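Local coordinates for uncharacterized protein (Peptoclostridium difficile, PDB 6N7M), which is of unknown function, is probably made with a signal peptide, and forms a small two-helix fold that assembles with a second copy of itself, at residues E33-Y37 and E38-K42; D59-Q62 and K63-E66. All coordinates share one frame; numbering follows the deposited sequence.

Interaction 1 of 2, residues E33-Y37 and E38-K42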
ATOM      1  N   GLU A  33      -8.494  -5.993  -3.557  1.00 22.56           N
ATOM      2  CA  GLU A  33      -7.415  -6.879  -3.097  1.00 29.85           C
ATOM      3  C   GLU A  33      -7.018  -6.387  -1.714  1.00 22.73           C
ATOM      4  O   GLU A  33      -6.751  -5.223  -1.594  1.00 19.74           O
ATOM      5  CB  GLU A  33      -6.233  -6.882  -4.072  1.00 41.92           C
ATOM      6  CG  GLU A  33      -5.205  -7.958  -3.763  1.00 54.21           C
ATOM      7  CD  GLU A  33      -5.698  -9.371  -4.023  1.00 60.68           C
ATOM      8  OE1 GLU A  33      -6.601  -9.515  -4.870  1.00 57.97           O
ATOM      9  OE2 GLU A  33      -5.200 -10.323  -3.360  1.00 78.57           O
ATOM     10  N   HIS A  34      -7.042  -7.257  -0.726  1.00 20.78           N
ATOM     11  CA  HIS A  34      -6.685  -6.788   0.627  1.00 20.29           C
ATOM     12  C   HIS A  34      -5.785  -7.790   1.311  1.00 21.37           C
ATOM     13  O   HIS A  34      -5.741  -8.904   0.902  1.00 29.64           O
ATOM     14  CB  HIS A  34      -7.929  -6.486   1.444  1.00 22.35           C
ATOM     15  CG  HIS A  34      -8.828  -7.650   1.612  1.00 22.97           C
ATOM     16  ND1 HIS A  34      -9.694  -8.059   0.640  1.00 26.30           N
ATOM     17  CD2 HIS A  34      -9.009  -8.479   2.649  1.00 21.10           C
ATOM     18  CE1 HIS A  34     -10.366  -9.087   1.069  1.00 23.55           C
ATOM     19  NE2 HIS A  34      -9.973  -9.349   2.300  1.00 24.70           N
ATOM     20  N   TYR A  35      -5.106  -7.336   2.336  1.00 20.70           N
ATOM     21  CA  TYR A  35      -4.154  -8.176   3.090  1.00 19.13           C
ATOM     22  C   TYR A  35      -4.844  -9.234   3.941  1.00 19.03           C
ATOM     23  O   TYR A  35      -5.940  -8.967   4.493  1.00 21.65           O
ATOM     24  CB  TYR A  35      -3.358  -7.323   4.075  1.00 18.72           C
ATOM     25  CG  TYR A  35      -2.244  -6.518   3.466  1.00 17.32           C
ATOM     26  CD1 TYR A  35      -1.034  -7.121   3.190  1.00 15.63           C
ATOM     27  CD2 TYR A  35      -2.384  -5.166   3.209  1.00 17.04           C
ATOM     28  CE1 TYR A  35       0.048  -6.408   2.712  1.00 18.56           C
ATOM     29  CE2 TYR A  35      -1.323  -4.441   2.694  1.00 18.82           C
ATOM     30  CZ  TYR A  35      -0.108  -5.066   2.442  1.00 19.02           C
ATOM     31  OH  TYR A  35       0.953  -4.383   1.944  1.00 21.64           O
ATOM     32  N   THR A  36      -4.129 -10.329   4.114  1.00 20.81           N
ATOM     33  CA  THR A  36      -4.519 -11.365   5.103  1.00 21.15           C
ATOM     34  C   THR A  36      -3.815 -10.928   6.385  1.00 19.06           C
ATOM     35  O   THR A  36      -2.922 -10.074   6.316  1.00 16.76           O
ATOM     36  CB  THR A  36      -4.098 -12.793   4.727  1.00 18.91           C
ATOM     37  OG1 THR A  36      -2.679 -12.932   4.771  1.00 21.21           O
ATOM     38  CG2 THR A  36      -4.557 -13.209   3.344  1.00 19.01           C
ATOM     39  N   TYR A  37      -4.239 -11.476   7.511  1.00 17.61           N
ATOM     40  CA  TYR A  37      -3.582 -11.144   8.786  1.00 15.20           C
ATOM     41  C   TYR A  37      -2.094 -11.486   8.652  1.00 18.25           C
ATOM     42  O   TYR A  37      -1.229 -10.664   9.025  1.00 15.20           O
ATOM     43  CB  TYR A  37      -4.270 -11.911   9.912  1.00 17.78           C
ATOM     44  CG  TYR A  37      -3.677 -11.605  11.255  1.00 17.55           C
ATOM     45  CD1 TYR A  37      -2.512 -12.198  11.677  1.00 19.49           C
ATOM     46  CD2 TYR A  37      -4.258 -10.644  12.061  1.00 18.74           C
ATOM     47  CE1 TYR A  37      -1.958 -11.887  12.907  1.00 21.32           C
ATOM     48  CE2 TYR A  37      -3.710 -10.308  13.291  1.00 20.45           C
ATOM     49  CZ  TYR A  37      -2.555 -10.932  13.709  1.00 19.83           C
ATOM     50  OH  TYR A  37      -2.020 -10.577  14.906  1.00 23.96           O
ATOM     51  N   GLU A  38      -1.797 -12.682   8.141  1.00 18.36           N
ATOM     52  CA  GLU A  38      -0.380 -13.136   8.037  1.00 21.25           C
ATOM     53  C   GLU A  38       0.432 -12.197   7.144  1.00 18.88           C
ATOM     54  O   GLU A  38       1.579 -11.897   7.514  1.00 18.95           O
ATOM     55  CB  GLU A  38      -0.317 -14.553   7.481  1.00 22.10           C
ATOM     56  CG  GLU A  38       1.080 -15.062   7.186  1.00 30.85           C
ATOM     57  CD  GLU A  38       1.137 -16.560   6.922  1.00 35.50           C
ATOM     58  OE1 GLU A  38       0.341 -17.311   7.527  1.00 45.77           O
ATOM     59  OE2 GLU A  38       1.950 -16.966   6.082  1.00 63.00           O
ATOM     60  N   GLU A  39      -0.129 -11.818   5.997  1.00 18.02           N
ATOM     61  CA  GLU A  39       0.576 -10.942   5.043  1.00 19.46           C
ATOM     62  C   GLU A  39       0.854  -9.587   5.685  1.00 17.52           C
ATOM     63  O   GLU A  39       1.979  -9.075   5.534  1.00 18.06           O
ATOM     64  CB  GLU A  39      -0.261 -10.763   3.783  1.00 20.80           C
ATOM     65  CG  GLU A  39      -0.272 -11.954   2.855  1.00 23.53           C
ATOM     66  CD  GLU A  39      -1.236 -11.796   1.682  1.00 30.95           C
ATOM     67  OE1 GLU A  39      -2.160 -10.901   1.742  1.00 27.87           O
ATOM     68  OE2 GLU A  39      -1.090 -12.557   0.713  1.00 36.73           O
ATOM     69  N   TYR A  40      -0.123  -9.037   6.397  1.00 14.87           N
ATOM     70  CA  TYR A  40       0.067  -7.690   6.963  1.00 16.36           C
ATOM     71  C   TYR A  40       1.023  -7.749   8.148  1.00 16.80           C
ATOM     72  O   TYR A  40       1.831  -6.812   8.337  1.00 14.30           O
ATOM     73  CB  TYR A  40      -1.273  -7.094   7.333  1.00 17.97           C
ATOM     74  CG  TYR A  40      -1.245  -5.601   7.473  1.00 18.24           C
ATOM     75  CD1 TYR A  40      -0.939  -4.781   6.399  1.00 17.26           C
ATOM     76  CD2 TYR A  40      -1.561  -4.996   8.679  1.00 19.07           C
ATOM     77  CE1 TYR A  40      -0.907  -3.407   6.524  1.00 16.21           C
ATOM     78  CE2 TYR A  40      -1.551  -3.620   8.818  1.00 16.72           C
ATOM     79  CZ  TYR A  40      -1.236  -2.819   7.736  1.00 20.27           C
ATOM     80  OH  TYR A  40      -1.250  -1.460   7.843  1.00 25.92           O
ATOM     81  N   ALA A  41       0.948  -8.834   8.908  1.00 17.51           N
ATOM     82  CA  ALA A  41       1.892  -8.998  10.038  1.00 18.80           C
ATOM     83  C   ALA A  41       3.312  -9.042   9.459  1.00 20.11           C
ATOM     84  O   ALA A  41       4.200  -8.409  10.041  1.00 20.75           O
ATOM     85  CB  ALA A  41       1.571 -10.248  10.816  1.00 15.83           C
ATOM     86  N   LYS A  42       3.487  -9.720   8.311  1.00 19.71           N
ATOM     87  CA  LYS A  42       4.845  -9.832   7.701  1.00 21.44           C
ATOM     88  C   LYS A  42       5.301  -8.461   7.199  1.00 20.21           C
ATOM     89  O   LYS A  42       6.518  -8.115   7.356  1.00 19.10           O
ATOM     90  CB  LYS A  42       4.855 -10.830   6.552  1.00 23.43           C
ATOM     91  CG  LYS A  42       6.247 -11.161   6.032  1.00 36.96           C
ATOM     92  CD  LYS A  42       6.239 -12.100   4.825  1.00 39.27           C
ATOM     93  CE  LYS A  42       5.646 -13.464   5.097  1.00 47.59           C
ATOM     94  NZ  LYS A  42       5.564 -14.261   3.849  1.00 53.99           N
TER
HETATM   95  O   HOH W   1      -4.240 -11.310   0.378  1.00 34.85           O
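The extended backbone of 33-36 turns at Thr36 into the first turn of helix 37-51, where Tyr40 N bonds to Thr36 O and Ala41 N to Tyr37 O. Thr36 is the N-cap, and with Glu39 it forms a capping box, in which each residue's side chain accepts from the other's backbone N-H. Glu39 N gives its hydrogen to Thr36 OG1 over 3.0 Å, nearly straight at 162°. A chi1 of 68° places OG1 between the backbone N and the carbonyl carbon, where it faces the amides of the first turn. In return Thr36 N donates to Glu39 OE1 at 3.1 Å, reaching it from above the carboxylate plane. Threonine suits the cap because its short hydroxyl can take an amide hydrogen of the first turn, which no preceding helical carbonyl is placed to accept; glutamate three residues on is long enough to reach back to Thr36 N. Its negative charge would also be favoured near the positive end of the helix dipole.

Before the cap, Tyr35 meets Tyr40 in a T-shaped stack, ring centroids 4.9 Å apart and planes at 58°. Tyr40 CD1 sits over the centre of one Tyr35 face, while Glu39 CB lies in plane at the Tyr35 ring edge. Tyrosine suits buried position 40: its ring lies against Tyr35 and the apolar Met72 and Ile79, while its hydroxyl makes a weak hydrogen bond to Glu75. A water donates to His34 O at 2.9 Å and to Glu39 OE1 at 2.5 Å.

Interaction 2 of 2, residues D59-Q62 and K63-E66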
ATOM      1  N   ASP A  59      11.473   9.262   4.317  1.00 21.17           N
ATOM      2  CA  ASP A  59      11.029  10.636   3.973  1.00 23.21           C
ATOM      3  C   ASP A  59      10.217  11.206   5.143  1.00 22.01           C
ATOM      4  O   ASP A  59       9.540  12.233   4.942  1.00 25.12           O
ATOM      5  CB  ASP A  59      10.274  10.698   2.646  1.00 28.12           C
ATOM      6  CG  ASP A  59       8.958   9.935   2.633  1.00 31.58           C
ATOM      7  OD1 ASP A  59       8.734   9.129   3.569  1.00 26.26           O
ATOM      8  OD2 ASP A  59       8.198  10.127   1.654  1.00 31.52           O
ATOM      9  N   VAL A  60      10.297  10.584   6.325  1.00 19.09           N
ATOM     10  CA  VAL A  60       9.652  11.070   7.568  1.00 18.76           C
ATOM     11  C   VAL A  60      10.640  10.805   8.715  1.00 20.63           C
ATOM     12  O   VAL A  60      11.601  10.082   8.490  1.00 18.31           O
ATOM     13  CB  VAL A  60       8.298  10.406   7.860  1.00 20.70           C
ATOM     14  CG1 VAL A  60       7.261  10.733   6.808  1.00 21.11           C
ATOM     15  CG2 VAL A  60       8.413   8.901   8.061  1.00 20.73           C
ATOM     16  N   SER A  61      10.397  11.410   9.882  1.00 24.52           N
ATOM     17  CA  SER A  61      11.291  11.241  11.066  1.00 26.74           C
ATOM     18  C   SER A  61      11.177   9.839  11.654  1.00 28.32           C
ATOM     19  O   SER A  61      10.236   9.089  11.316  1.00 26.18           O
ATOM     20  CB  SER A  61      11.000  12.244  12.126  1.00 28.75           C
ATOM     21  OG  SER A  61       9.703  12.033  12.662  1.00 31.98           O
ATOM     22  N   GLN A  62      12.120   9.499  12.526  1.00 24.73           N
ATOM     23  CA  GLN A  62      12.101   8.175  13.191  1.00 29.15           C
ATOM     24  C   GLN A  62      10.836   8.079  14.058  1.00 29.94           C
ATOM     25  O   GLN A  62      10.252   6.995  14.104  1.00 26.38           O
ATOM     26  CB  GLN A  62      13.347   7.982  14.060  1.00 31.42           C
ATOM     27  CG  GLN A  62      13.526   6.549  14.510  1.00 30.90           C
ATOM     28  CD  GLN A  62      13.862   5.640  13.350  1.00 43.93           C
ATOM     29  OE1 GLN A  62      14.359   6.062  12.306  1.00 50.52           O
ATOM     30  NE2 GLN A  62      13.661   4.350  13.544  1.00 43.45           N
ATOM     31  N   LYS A  63      10.444   9.178  14.709  1.00 26.87           N
ATOM     32  CA  LYS A  63       9.246   9.195  15.582  1.00 29.97           C
ATOM     33  C   LYS A  63       7.979   9.021  14.745  1.00 21.47           C
ATOM     34  O   LYS A  63       7.097   8.306  15.207  1.00 22.86           O
ATOM     35  CB  LYS A  63       9.168  10.495  16.387  1.00 31.72           C
ATOM     36  CG  LYS A  63      10.184  10.659  17.507  1.00 36.26           C
ATOM     37  CD  LYS A  63       9.972  11.983  18.230  1.00 42.46           C
ATOM     38  CE  LYS A  63      10.680  12.119  19.561  1.00 50.30           C
ATOM     39  NZ  LYS A  63      10.119  11.190  20.570  1.00 52.67           N
ATOM     40  N   ASP A  64       7.923   9.637  13.559  1.00 22.88           N
ATOM     41  CA  ASP A  64       6.733   9.482  12.688  1.00 22.22           C
ATOM     42  C   ASP A  64       6.658   8.022  12.225  1.00 21.65           C
ATOM     43  O   ASP A  64       5.547   7.481  12.147  1.00 21.01           O
ATOM     44  CB  ASP A  64       6.770  10.439  11.489  1.00 25.33           C
ATOM     45  CG  ASP A  64       6.706  11.900  11.900  1.00 30.55           C
ATOM     46  OD1 ASP A  64       6.183  12.165  13.012  1.00 35.53           O
ATOM     47  OD2 ASP A  64       7.201  12.753  11.124  1.00 33.59           O
ATOM     48  N   LEU A  65       7.796   7.420  11.906  1.00 16.28           N
ATOM     49  CA  LEU A  65       7.778   6.014  11.419  1.00 21.46           C
ATOM     50  C   LEU A  65       7.339   5.080  12.552  1.00 21.89           C
ATOM     51  O   LEU A  65       6.504   4.185  12.314  1.00 23.40           O
ATOM     52  CB  LEU A  65       9.166   5.668  10.874  1.00 26.12           C
ATOM     53  CG  LEU A  65       9.332   4.247  10.322  1.00 29.27           C
ATOM     54  CD1 LEU A  65       8.216   3.890   9.357  1.00 34.75           C
ATOM     55  CD2 LEU A  65      10.680   4.086   9.641  1.00 31.29           C
ATOM     56  N   GLU A  66       7.825   5.325  13.774  1.00 22.33           N
ATOM     57  CA  GLU A  66       7.427   4.472  14.922  1.00 26.84           C
ATOM     58  C   GLU A  66       5.936   4.641  15.193  1.00 25.41           C
ATOM     59  O   GLU A  66       5.312   3.643  15.514  1.00 19.99           O
ATOM     60  CB  GLU A  66       8.296   4.783  16.137  1.00 36.17           C
ATOM     61  CG  GLU A  66       9.748   4.378  15.904  1.00 40.36           C
ATOM     62  CD  GLU A  66      10.671   4.522  17.102  1.00 46.42           C
ATOM     63  OE1 GLU A  66      10.158   4.596  18.238  1.00 55.84           O
ATOM     64  OE2 GLU A  66      11.894   4.565  16.890  1.00 52.32           O
TER
HETATM   65  O   HOH W   2       8.484  13.609   8.982  1.00 38.87           O
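Ser61 lays its hydroxyl beside the carboxylate of Asp64, OG standing 3.0 Å from Asp64 OD2, at the N-terminus of helix 62-82. Ser61 is the N-cap: Asp64 N donates to Ser61 OG at 3.1 Å, with an angle of 156° at the hydrogen. Rotated to a chi1 of 65°, the serine oxygen lies between its own backbone N and carbonyl carbon, turned to the first-turn amides. A small residue with a hydroxyl on CB fits this position well.

One methylene shorter than a glutamate, the Asp64 side chain leaves OD2 3.7 Å from Ser61 N, and a water bridges the two, accepting from Ser61 N and donating to Asp64 OD2 at 2.6 Å. A carboxylate here is probably favoured by the positive end of the helix dipole. Behind the cap, Val60 CB rests 3.9 Å from Asp64 CB, apolar carbon against the aliphatic base of the acid. Regular helix bonding starts with Leu65 N to Ser61 O and Glu66 N to Gln62 O.

Gln62 and Glu66 meet one turn apart, Glu66 OE2 lying 3.5 Å from Gln62 CG with amide and carboxylate planes 80° apart. The Gln62 amide serves another partner, NE2 donating to Ala51 O at the end of helix 37-51. Buried Leu65 packs against Leu47 and Ala51 of that helix, while Val60 touches His34 of the second subunit, placing this turn between the helix pair and the subunit interface.

Overall arrangement
Interactions 1 and 2 occupy the N-terminal ends of the chain's two successive helices, 37-51 and 62-82, on opposite sides of its centre. Their centres are 22 Å apart and their nearest atoms about 11 Å, so they do not touch. Both use a hydroxyl N-cap and an acid three residues later, but the acid bonds directly to the cap's amide in 33-42 and through water in 59-66. Tyr40 and Leu65 each bury a side chain between the helices, toward opposite ends of the pair. In the dimer the two regions do meet: Asp59 OD2 bonds to His34 N of the second subunit.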